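Local coordinates for serpin-12 (Manduca sexta, PDB 6CJ7), which is a serine protease inhibitor of the serpin family that controls the prophenoloxidase activation system in larval hemolymph, at residues R189-N194 / M378-E383. Residues are numbered along the deposited sequence; the frame is centred on the assembly and turned at random.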
loop_
_atom_site.group_PDB
_atom_site.type_symbol
_atom_site.label_atom_id
_atom_site.label_comp_id
_atom_site.label_asym_id
_atom_site.label_seq_id
_atom_site.Cartn_x
_atom_site.Cartn_y
_atom_site.Cartn_z
ATOM N N ARG A 189 19.688 -19.926 -4.645
ATOM C CA ARG A 189 20.306 -19.553 -5.909
ATOM C C ARG A 189 20.742 -18.102 -5.795
ATOM O O ARG A 189 20.294 -17.383 -4.904
ATOM C CB ARG A 189 19.330 -19.722 -7.090
ATOM C CG ARG A 189 18.587 -21.042 -7.120
ATOM C CD ARG A 189 17.662 -21.116 -8.325
ATOM N NE ARG A 189 16.879 -22.348 -8.351
ATOM C CZ ARG A 189 17.233 -23.432 -9.035
ATOM N NH1 ARG A 189 18.355 -23.424 -9.745
ATOM N NH2 ARG A 189 16.467 -24.519 -9.004
ATOM N N ASN A 190 21.601 -17.657 -6.704
ATOM C CA ASN A 190 22.030 -16.268 -6.645
ATOM C C ASN A 190 20.985 -15.322 -7.226
ATOM O O ASN A 190 20.359 -15.597 -8.254
ATOM C CB ASN A 190 23.361 -16.077 -7.356
ATOM C CG ASN A 190 24.538 -16.268 -6.417
ATOM O OD1 ASN A 190 24.456 -15.957 -5.227
ATOM N ND2 ASN A 190 25.623 -16.799 -6.937
ATOM N N PHE A 191 20.786 -14.212 -6.528
ATOM C CA PHE A 191 20.019 -13.073 -6.999
ATOM C C PHE A 191 21.028 -11.974 -7.318
ATOM O O PHE A 191 21.936 -11.725 -6.518
ATOM C CB PHE A 191 19.041 -12.626 -5.912
ATOM C CG PHE A 191 18.153 -11.480 -6.304
ATOM C CD1 PHE A 191 18.611 -10.175 -6.267
ATOM C CD2 PHE A 191 16.841 -11.714 -6.679
ATOM C CE1 PHE A 191 17.769 -9.119 -6.613
ATOM C CE2 PHE A 191 16.006 -10.676 -7.033
ATOM C CZ PHE A 191 16.463 -9.368 -6.996
ATOM N N THR A 192 20.900 -11.344 -8.486
ATOM C CA THR A 192 21.848 -10.318 -8.912
ATOM C C THR A 192 21.211 -8.953 -8.705
ATOM O O THR A 192 20.198 -8.635 -9.337
ATOM C CB THR A 192 22.262 -10.482 -10.375
ATOM O OG1 THR A 192 22.819 -11.788 -10.574
ATOM C CG2 THR A 192 23.315 -9.425 -10.750
ATOM N N LEU A 193 21.805 -8.158 -7.827
ATOM C CA LEU A 193 21.301 -6.821 -7.576
ATOM C C LEU A 193 21.677 -5.894 -8.725
ATOM O O LEU A 193 22.590 -6.171 -9.507
ATOM C CB LEU A 193 21.858 -6.274 -6.261
ATOM C CG LEU A 193 21.331 -6.812 -4.927
ATOM C CD1 LEU A 193 21.865 -8.198 -4.630
ATOM C CD2 LEU A 193 21.713 -5.846 -3.813
ATOM N N ASN A 194 20.943 -4.790 -8.832
ATOM C CA ASN A 194 21.351 -3.721 -9.727
ATOM C C ASN A 194 22.776 -3.308 -9.391
ATOM O O ASN A 194 23.116 -3.090 -8.225
ATOM C CB ASN A 194 20.395 -2.533 -9.591
ATOM C CG ASN A 194 20.589 -1.498 -10.678
ATOM O OD1 ASN A 194 21.098 -1.800 -11.755
ATOM N ND2 ASN A 194 20.165 -0.270 -10.406
ATOM N N MET A 378 14.342 -4.705 -4.955
ATOM C CA MET A 378 15.748 -4.631 -5.338
ATOM C C MET A 378 16.596 -5.712 -4.694
ATOM O O MET A 378 17.659 -6.044 -5.227
ATOM C CB MET A 378 16.366 -3.277 -4.964
ATOM C CG MET A 378 15.676 -2.061 -5.540
ATOM S SD MET A 378 15.348 -2.113 -7.336
ATOM C CE MET A 378 16.977 -1.708 -8.106
ATOM N N ASP A 379 16.186 -6.213 -3.539
ATOM C CA ASP A 379 17.002 -7.150 -2.768
ATOM C C ASP A 379 16.065 -7.941 -1.867
ATOM O O ASP A 379 15.677 -7.453 -0.801
ATOM C CB ASP A 379 18.053 -6.400 -1.936
ATOM C CG ASP A 379 19.010 -7.330 -1.201
ATOM O OD1 ASP A 379 18.733 -8.548 -1.127
ATOM O OD2 ASP A 379 20.044 -6.837 -0.683
ATOM N N PRO A 380 15.680 -9.159 -2.254
ATOM C CA PRO A 380 14.712 -9.913 -1.449
ATOM C C PRO A 380 15.263 -10.424 -0.125
ATOM O O PRO A 380 14.485 -10.981 0.658
ATOM C CB PRO A 380 14.334 -11.081 -2.374
ATOM C CG PRO A 380 15.577 -11.299 -3.191
ATOM C CD PRO A 380 16.115 -9.904 -3.448
ATOM N N THR A 381 16.565 -10.273 0.144
ATOM C CA THR A 381 17.145 -10.744 1.397
ATOM C C THR A 381 16.989 -9.739 2.526
ATOM O O THR A 381 17.308 -10.065 3.674
ATOM C CB THR A 381 18.633 -11.071 1.221
ATOM O OG1 THR A 381 19.391 -9.862 1.031
ATOM C CG2 THR A 381 18.840 -11.984 0.026
ATOM N N LEU A 382 16.519 -8.532 2.228
ATOM C CA LEU A 382 16.383 -7.471 3.211
ATOM C C LEU A 382 14.912 -7.232 3.491
ATOM O O LEU A 382 14.097 -7.160 2.563
ATOM C CB LEU A 382 17.043 -6.179 2.718
ATOM C CG LEU A 382 18.554 -6.303 2.517
ATOM C CD1 LEU A 382 19.142 -5.037 1.921
ATOM C CD2 LEU A 382 19.238 -6.647 3.824
ATOM N N GLU A 383 14.577 -7.107 4.770
ATOM C CA GLU A 383 13.187 -6.961 5.174
ATOM C C GLU A 383 12.705 -5.516 5.213
ATOM O O GLU A 383 11.502 -5.296 5.368
ATOM C CB GLU A 383 12.977 -7.597 6.553
ATOM C CG GLU A 383 13.428 -9.043 6.619
ATOM C CD GLU A 383 12.696 -9.836 7.679
ATOM O OE1 GLU A 383 12.332 -9.248 8.721
ATOM O OE2 GLU A 383 12.479 -11.048 7.465
HETATM O O HOH W 1 19.210 -4.142 -6.758
#
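Leu-193 and Met-378 bring the two backbones nearest each other, 6.4 Å between their CA atoms, just past the end of strand 187-192 and beside the loop that follows strand 370-377; a water bridges the two segments, accepting from Asn-194 N and donating to Met-378 O. The main side-chain contact is a CH-pi contact, in which Pro-380 sets its CD almost exactly over the middle of the Phe-191 ring, 3.5 Å from the centroid and 5° off the normal, while its CG lies nearest Phe-191 CD2. Phe-191 reaches this position because its CG lies anti to the backbone N (chi1 -178°), and its CE1 also comes within 3.4 Å of Met-378 O. In the serpin fold this joins strand 187-192, which pairs with strand 198-215, to the segment following strand 370-377 near the C-terminus. The Phe-191 ring also touches Pro-358; with an alanine here, Pro-380 is likely to lose its aromatic partner and a gap to open beside Pro-358. Beside this contact, Leu-193 CD2 rests 3.7 Å from Asp-379 OD2, the oxygen that forms a salt bridge with Lys-199. Asp-379 OD1 closes an Asx turn by accepting from Thr-381 N, and takes Thr-381 OG1 as well, at 2.6 Å; both donors approach from one face of the carboxylate. Met-378, bent at chi2 and chi3, runs alongside Asn-194 and lays its CE 3.8 Å from Asn-194 CB.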